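Local atomic coordinates of putative uncharacterized protein (Burkholderia ambifaria, PDB entry 3W20), a protein that probably acts as a 2-oxoglutarate-dependent dioxygenase of N-substituted L-amino acids, here holding zinc in its metal site. Residues Y143-A148 against T252-T257; A191-W196 against H246-C251. All blocks are in the same frame, centred on the assembly; numbering follows the deposited sequence.

Contact 1 of 2, residues Y143-A148 against T252-T257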
loop_
_atom_site.group_PDB
_atom_site.type_symbol
_atom_site.label_atom_id
_atom_site.label_comp_id
_atom_site.label_asym_id
_atom_site.label_seq_id
_atom_site.Cartn_x
_atom_site.Cartn_y
_atom_site.Cartn_z
ATOM N N TYR A 143 16.054 16.789 -12.754
ATOM C CA TYR A 143 15.516 18.159 -12.697
ATOM C C TYR A 143 15.732 18.719 -14.122
ATOM O O TYR A 143 16.881 18.955 -14.482
ATOM C CB TYR A 143 16.305 18.995 -11.679
ATOM C CG TYR A 143 16.096 18.515 -10.247
ATOM C CD1 TYR A 143 15.088 19.059 -9.459
ATOM C CD2 TYR A 143 16.872 17.477 -9.706
ATOM C CE1 TYR A 143 14.843 18.627 -8.159
ATOM C CE2 TYR A 143 16.623 17.023 -8.411
ATOM C CZ TYR A 143 15.630 17.610 -7.634
ATOM O OH TYR A 143 15.362 17.189 -6.355
ATOM N N GLU A 144 14.661 18.856 -14.929
ATOM C CA GLU A 144 14.769 19.498 -16.282
ATOM C C GLU A 144 14.558 21.005 -16.127
ATOM O O GLU A 144 13.786 21.427 -15.246
ATOM C CB GLU A 144 13.773 18.944 -17.317
ATOM C CG GLU A 144 13.910 17.459 -17.682
ATOM C CD GLU A 144 15.203 17.082 -18.426
ATOM O OE1 GLU A 144 16.084 17.945 -18.645
ATOM O OE2 GLU A 144 15.359 15.889 -18.787
ATOM N N PRO A 145 15.265 21.816 -16.938
ATOM C CA PRO A 145 15.111 23.268 -16.989
ATOM C C PRO A 145 13.656 23.739 -16.865
ATOM O O PRO A 145 12.797 23.263 -17.588
ATOM C CB PRO A 145 15.656 23.601 -18.372
ATOM C CG PRO A 145 16.768 22.616 -18.542
ATOM C CD PRO A 145 16.377 21.374 -17.805
ATOM N N PHE A 146 13.410 24.670 -15.950
ATOM C CA PHE A 146 12.070 25.155 -15.636
ATOM C C PHE A 146 12.271 26.634 -15.388
ATOM O O PHE A 146 13.047 27.007 -14.502
ATOM C CB PHE A 146 11.517 24.394 -14.397
ATOM C CG PHE A 146 10.105 24.765 -13.993
ATOM C CD1 PHE A 146 9.098 24.927 -14.938
ATOM C CD2 PHE A 146 9.779 24.911 -12.634
ATOM C CE1 PHE A 146 7.808 25.261 -14.544
ATOM C CE2 PHE A 146 8.492 25.236 -12.224
ATOM C CZ PHE A 146 7.502 25.414 -13.187
ATOM N N GLU A 147 11.642 27.490 -16.197
ATOM C CA GLU A 147 11.800 28.945 -16.034
ATOM C C GLU A 147 10.791 29.467 -14.999
ATOM O O GLU A 147 9.689 29.859 -15.349
ATOM C CB GLU A 147 11.684 29.698 -17.384
ATOM C CG GLU A 147 12.521 30.986 -17.460
ATOM C CD GLU A 147 12.121 31.895 -18.624
ATOM O OE1 GLU A 147 12.336 31.514 -19.805
ATOM O OE2 GLU A 147 11.595 33.010 -18.366
ATOM N N ALA A 148 11.189 29.452 -13.722
ATOM C CA ALA A 148 10.366 29.903 -12.593
ATOM C C ALA A 148 11.304 30.517 -11.510
ATOM O O ALA A 148 12.542 30.401 -11.622
ATOM C CB ALA A 148 9.548 28.716 -12.020
ATOM N N THR A 252 19.399 25.610 -15.591
ATOM C CA THR A 252 19.487 25.963 -17.033
ATOM C C THR A 252 19.686 24.728 -17.884
ATOM O O THR A 252 19.377 24.747 -19.086
ATOM C CB THR A 252 20.571 26.994 -17.360
ATOM O OG1 THR A 252 21.867 26.545 -16.926
ATOM C CG2 THR A 252 20.212 28.374 -16.782
ATOM N N SER A 253 20.219 23.654 -17.291
ATOM C CA SER A 253 20.274 22.369 -18.008
ATOM C C SER A 253 20.027 21.235 -17.015
ATOM O O SER A 253 19.827 21.478 -15.806
ATOM C CB SER A 253 21.602 22.194 -18.720
ATOM O OG SER A 253 22.705 22.313 -17.834
ATOM N N THR A 254 20.060 20.004 -17.514
ATOM C CA THR A 254 19.748 18.849 -16.672
ATOM C C THR A 254 20.644 18.719 -15.410
ATOM O O THR A 254 21.895 18.738 -15.484
ATOM C CB THR A 254 19.700 17.540 -17.501
ATOM O OG1 THR A 254 18.820 17.737 -18.635
ATOM C CG2 THR A 254 19.140 16.397 -16.636
ATOM N N ARG A 255 19.956 18.523 -14.270
ATOM C CA ARG A 255 20.613 18.260 -12.972
ATOM C C ARG A 255 20.146 16.846 -12.570
ATOM O O ARG A 255 18.959 16.543 -12.679
ATOM C CB ARG A 255 20.181 19.321 -11.944
ATOM C CG ARG A 255 20.837 19.249 -10.554
ATOM C CD ARG A 255 20.219 20.337 -9.690
ATOM N NE ARG A 255 20.628 20.279 -8.275
ATOM C CZ ARG A 255 19.877 19.800 -7.264
ATOM N NH1 ARG A 255 18.631 19.351 -7.447
ATOM N NH2 ARG A 255 20.377 19.840 -6.022
ATOM N N ARG A 256 21.074 15.974 -12.177
ATOM C CA ARG A 256 20.641 14.685 -11.631
ATOM C C ARG A 256 21.144 14.506 -10.201
ATOM O O ARG A 256 22.306 14.793 -9.942
ATOM C CB ARG A 256 21.164 13.553 -12.522
ATOM C CG ARG A 256 20.375 13.488 -13.823
ATOM C CD ARG A 256 20.836 12.349 -14.680
ATOM N NE ARG A 256 22.233 12.473 -15.035
ATOM C CZ ARG A 256 23.033 11.437 -15.098
ATOM N NH1 ARG A 256 22.537 10.231 -14.827
ATOM N NH2 ARG A 256 24.294 11.596 -15.412
ATOM N N THR A 257 20.253 14.034 -9.315
ATOM C CA THR A 257 20.607 13.696 -7.912
ATOM C C THR A 257 19.939 12.366 -7.550
ATOM O O THR A 257 19.010 11.908 -8.267
ATOM C CB THR A 257 20.140 14.779 -6.884
ATOM O OG1 THR A 257 18.735 14.748 -6.841
ATOM C CG2 THR A 257 20.592 16.193 -7.342
#

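Contact 2 of 2, residues A191-W196 against H246-C251. With ZN (zinc ion), chain C.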
loop_
_atom_site.group_PDB
_atom_site.type_symbol
_atom_site.label_atom_id
_atom_site.label_comp_id
_atom_site.label_asym_id
_atom_site.label_seq_id
_atom_site.Cartn_x
_atom_site.Cartn_y
_atom_site.Cartn_z
ATOM N N ALA A 191 22.989 25.398 -10.547
ATOM C CA ALA A 191 21.806 25.509 -9.658
ATOM C C ALA A 191 22.024 24.797 -8.349
ATOM O O ALA A 191 22.416 23.608 -8.322
ATOM C CB ALA A 191 20.573 24.932 -10.311
ATOM N N GLY A 192 21.722 25.473 -7.249
ATOM C CA GLY A 192 21.976 24.783 -5.986
ATOM C C GLY A 192 20.742 24.905 -5.122
ATOM O O GLY A 192 19.662 24.838 -5.623
HETATM N N MSE A 193 20.943 25.054 -3.809
HETATM C CA MSE A 193 19.858 24.983 -2.803
HETATM C C MSE A 193 19.967 26.153 -1.881
HETATM O O MSE A 193 21.091 26.475 -1.417
HETATM C CB MSE A 193 19.976 23.655 -2.006
HETATM C CG MSE A 193 18.757 23.569 -1.106
HETATM SE SE MSE A 193 19.018 21.801 -0.166
HETATM C CE MSE A 193 18.734 22.361 1.592
ATOM N N VAL A 194 18.853 26.774 -1.565
ATOM C CA VAL A 194 18.827 27.795 -0.535
ATOM C C VAL A 194 18.047 27.167 0.673
ATOM O O VAL A 194 17.039 26.481 0.489
ATOM C CB VAL A 194 18.118 29.048 -1.016
ATOM C CG1 VAL A 194 18.069 30.034 0.114
ATOM C CG2 VAL A 194 18.945 29.604 -2.185
HETATM N N MSE A 195 18.530 27.418 1.888
HETATM C CA MSE A 195 17.888 26.862 3.087
HETATM C C MSE A 195 17.723 28.055 4.059
HETATM O O MSE A 195 18.734 28.759 4.385
HETATM C CB MSE A 195 18.797 25.704 3.654
HETATM C CG MSE A 195 18.140 25.351 4.959
HETATM SE SE MSE A 195 19.189 23.765 5.646
HETATM C CE MSE A 195 20.773 24.439 6.256
ATOM N N TRP A 196 16.456 28.334 4.500
ATOM C CA TRP A 196 16.244 29.362 5.459
ATOM C C TRP A 196 16.074 28.896 6.901
ATOM O O TRP A 196 15.656 27.755 7.170
ATOM C CB TRP A 196 14.964 30.096 5.113
ATOM C CG TRP A 196 14.985 30.857 3.780
ATOM C CD1 TRP A 196 15.242 32.223 3.573
ATOM C CD2 TRP A 196 14.692 30.324 2.448
ATOM N NE1 TRP A 196 15.124 32.542 2.235
ATOM C CE2 TRP A 196 14.776 31.474 1.515
ATOM C CE3 TRP A 196 14.269 29.123 1.968
ATOM C CZ2 TRP A 196 14.559 31.317 0.149
ATOM C CZ3 TRP A 196 14.065 28.968 0.586
ATOM C CH2 TRP A 196 14.160 30.061 -0.289
ATOM N N HIS A 246 13.381 25.208 2.341
ATOM C CA HIS A 246 14.460 25.261 1.338
ATOM C C HIS A 246 13.957 25.150 -0.069
ATOM O O HIS A 246 12.848 24.688 -0.266
ATOM C CB HIS A 246 15.448 24.081 1.585
ATOM C CG HIS A 246 14.806 22.709 1.653
ATOM N ND1 HIS A 246 14.176 22.234 2.770
ATOM C CD2 HIS A 246 14.794 21.700 0.720
ATOM C CE1 HIS A 246 13.739 20.954 2.518
ATOM N NE2 HIS A 246 14.160 20.618 1.260
ATOM N N ALA A 247 14.810 25.410 -1.068
ATOM C CA ALA A 247 14.289 25.432 -2.449
ATOM C C ALA A 247 15.454 25.176 -3.332
ATOM O O ALA A 247 16.559 25.549 -2.962
ATOM C CB ALA A 247 13.715 26.839 -2.713
ATOM N N ILE A 248 15.241 24.524 -4.471
ATOM C CA ILE A 248 16.335 24.267 -5.450
ATOM C C ILE A 248 16.204 25.419 -6.522
ATOM O O ILE A 248 15.094 25.702 -6.989
ATOM C CB ILE A 248 16.185 22.866 -6.150
ATOM C CG1 ILE A 248 16.301 21.711 -5.150
ATOM C CG2 ILE A 248 17.301 22.676 -7.173
ATOM C CD1 ILE A 248 17.565 21.840 -4.298
ATOM N N GLU A 249 17.321 26.055 -6.880
ATOM C CA GLU A 249 17.278 27.170 -7.799
ATOM C C GLU A 249 16.853 26.672 -9.193
ATOM O O GLU A 249 17.179 25.550 -9.554
ATOM C CB GLU A 249 18.652 27.794 -7.984
ATOM C CG GLU A 249 19.398 28.337 -6.807
ATOM C CD GLU A 249 20.724 28.828 -7.336
ATOM O OE1 GLU A 249 21.735 28.127 -7.107
ATOM O OE2 GLU A 249 20.731 29.846 -8.095
ATOM N N ARG A 250 16.176 27.525 -9.953
ATOM C CA ARG A 250 16.057 27.323 -11.408
ATOM C C ARG A 250 17.310 26.655 -12.053
ATOM O O ARG A 250 18.446 27.151 -11.881
ATOM C CB ARG A 250 15.787 28.688 -12.067
ATOM C CG ARG A 250 16.607 28.837 -13.343
ATOM C CD ARG A 250 15.830 29.171 -14.594
ATOM N NE ARG A 250 15.887 30.595 -14.899
ATOM C CZ ARG A 250 15.104 31.503 -14.322
ATOM N NH1 ARG A 250 14.234 31.131 -13.383
ATOM N NH2 ARG A 250 15.194 32.781 -14.674
ATOM N N CYS A 251 17.148 25.565 -12.796
ATOM C CA CYS A 251 18.293 24.969 -13.526
ATOM C C CYS A 251 18.243 25.420 -14.997
ATOM O O CYS A 251 17.146 25.513 -15.537
ATOM C CB CYS A 251 18.273 23.438 -13.494
ATOM S SG CYS A 251 18.000 22.882 -11.768
HETATM ZN ZN ZN C . 13.105 18.940 0.453
#

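Contact 1 of 2, residues Y143-A148 against T252-T257
Y143 and R255 make the tight end of this contact. Their backbones form an antiparallel hydrogen-bonded pair: Y143 N gives its hydrogen to R255 O at 2.9 Å, and R255 N returns one to Y143 O at 3.1 Å, both nearly straight. The two side chains leave on the same face of the sheet and run side by side. R255 is stretched out from CG to NE with CG anti to its own nitrogen (chi1 -176°), which carries the guanidinium over the tyrosine ring as a cation-pi contact, R255 CZ lying 4.7 Å from the centroid of the Y143 ring. The two planes are far from stacked, turned 65° apart, and NH1 comes down toward the rim, 3.2 Å from Y143 CE2. T257 OG1 closes in at the ring's edge, 3.5 Å from Y143 CE2. All three residues bind 2-oxoglutarate in this protein, so the pairing shapes part of the cosubstrate pocket, which holds no cosubstrate in this chain.

Toward solvent the grip thins. E144 starts away from the other segment, but its chain bends back at chi2 (-66°) so that OE1 accepts a hydrogen bond from T254 OG1 at 2.7 Å, on the syn side of the carboxylate. Beyond it P145 merely rests its ring on backbone, CG reaching T252 O at 3.4 Å, and from F146 on the chain parts company.

Y143 is the last residue of strand 139-143, which pairs antiparallel with strand 255-265; from E144 the chain runs on as loop. On the other side of 255-265 lies 178-185, whose Q185, F181 and T183 touch T254, R255 and T257.

Contact 2 of 2, residues A191-W196 against H246-C251
Backbone hydrogen bonds join V194 to A247 in both directions: V194 N reaches A247 O at 3.0 Å, and A247 N reaches V194 O at 2.9 Å. Further along, E249 N binds G192 O. Between these bonds come two CA-H...O contacts, from I248 CA to G192 O and from M193 CA to A247 O.

A side chain joins the main-chain bonding at E249. With its chain extended beyond CG, it brings OE1 to 2.7 Å from G192 N; the N-H arrives from above the carboxylate plane and is bent, at 144°. K231 shares this same oxygen through a salt bridge, so a backbone N-H and a lysine both grip it.

Strands 193-196 and 246-248 run antiparallel, their axes 171° apart, and with 227-230 on the far side of 193-196 they form a three-stranded antiparallel sheet, consistent with part of the minor sheet of the double-stranded beta-helix (DSBH) fold that this enzyme adopts. One face carries M193, M195, H246 and I248; H246 reaches the zinc from it, and M193 and M195 pack against F240 of strand 236-241.

On that face the apolar contacts centre on selenomethionine M193. Its CE lies 3.7 Å from H246 CB, its SE sits obliquely off the imidazole, and its CB meets I248 CD1. Across the sheet, W196 brings the edge of its indole to A247 CB, 3.9 Å from W196 CZ3, while V194 CG1 covers one indole face. At the loop end A191 CB packs on C251 SG.

Metal coordination comes from H246 NE2, 2.1 Å from zinc. H155 and D157 complete the protein ligands, and N244 O accepts from ND1, fixing how the imidazole is turned.

How the contacts relate
Contact 2 is nested inside the loop that contact 1 closes, and 246-251 runs straight on into 252-257, so one continuous piece of chain serves both. Their centres are 11 Å apart. They touch directly: R255 NH1 lies 3.6 Å from I248 CG2, and P145 CB packs 3.7 Å from C251 O. Both contribute to one active site. Contact 2 brings a zinc ligand, while contact 1 brings residues for 2-oxoglutarate; the side chain of Y143 comes within about 7 Å of the zinc ion at nearest atoms. R141, beside T257, adds another 2-oxoglutarate residue to the contact 1 side.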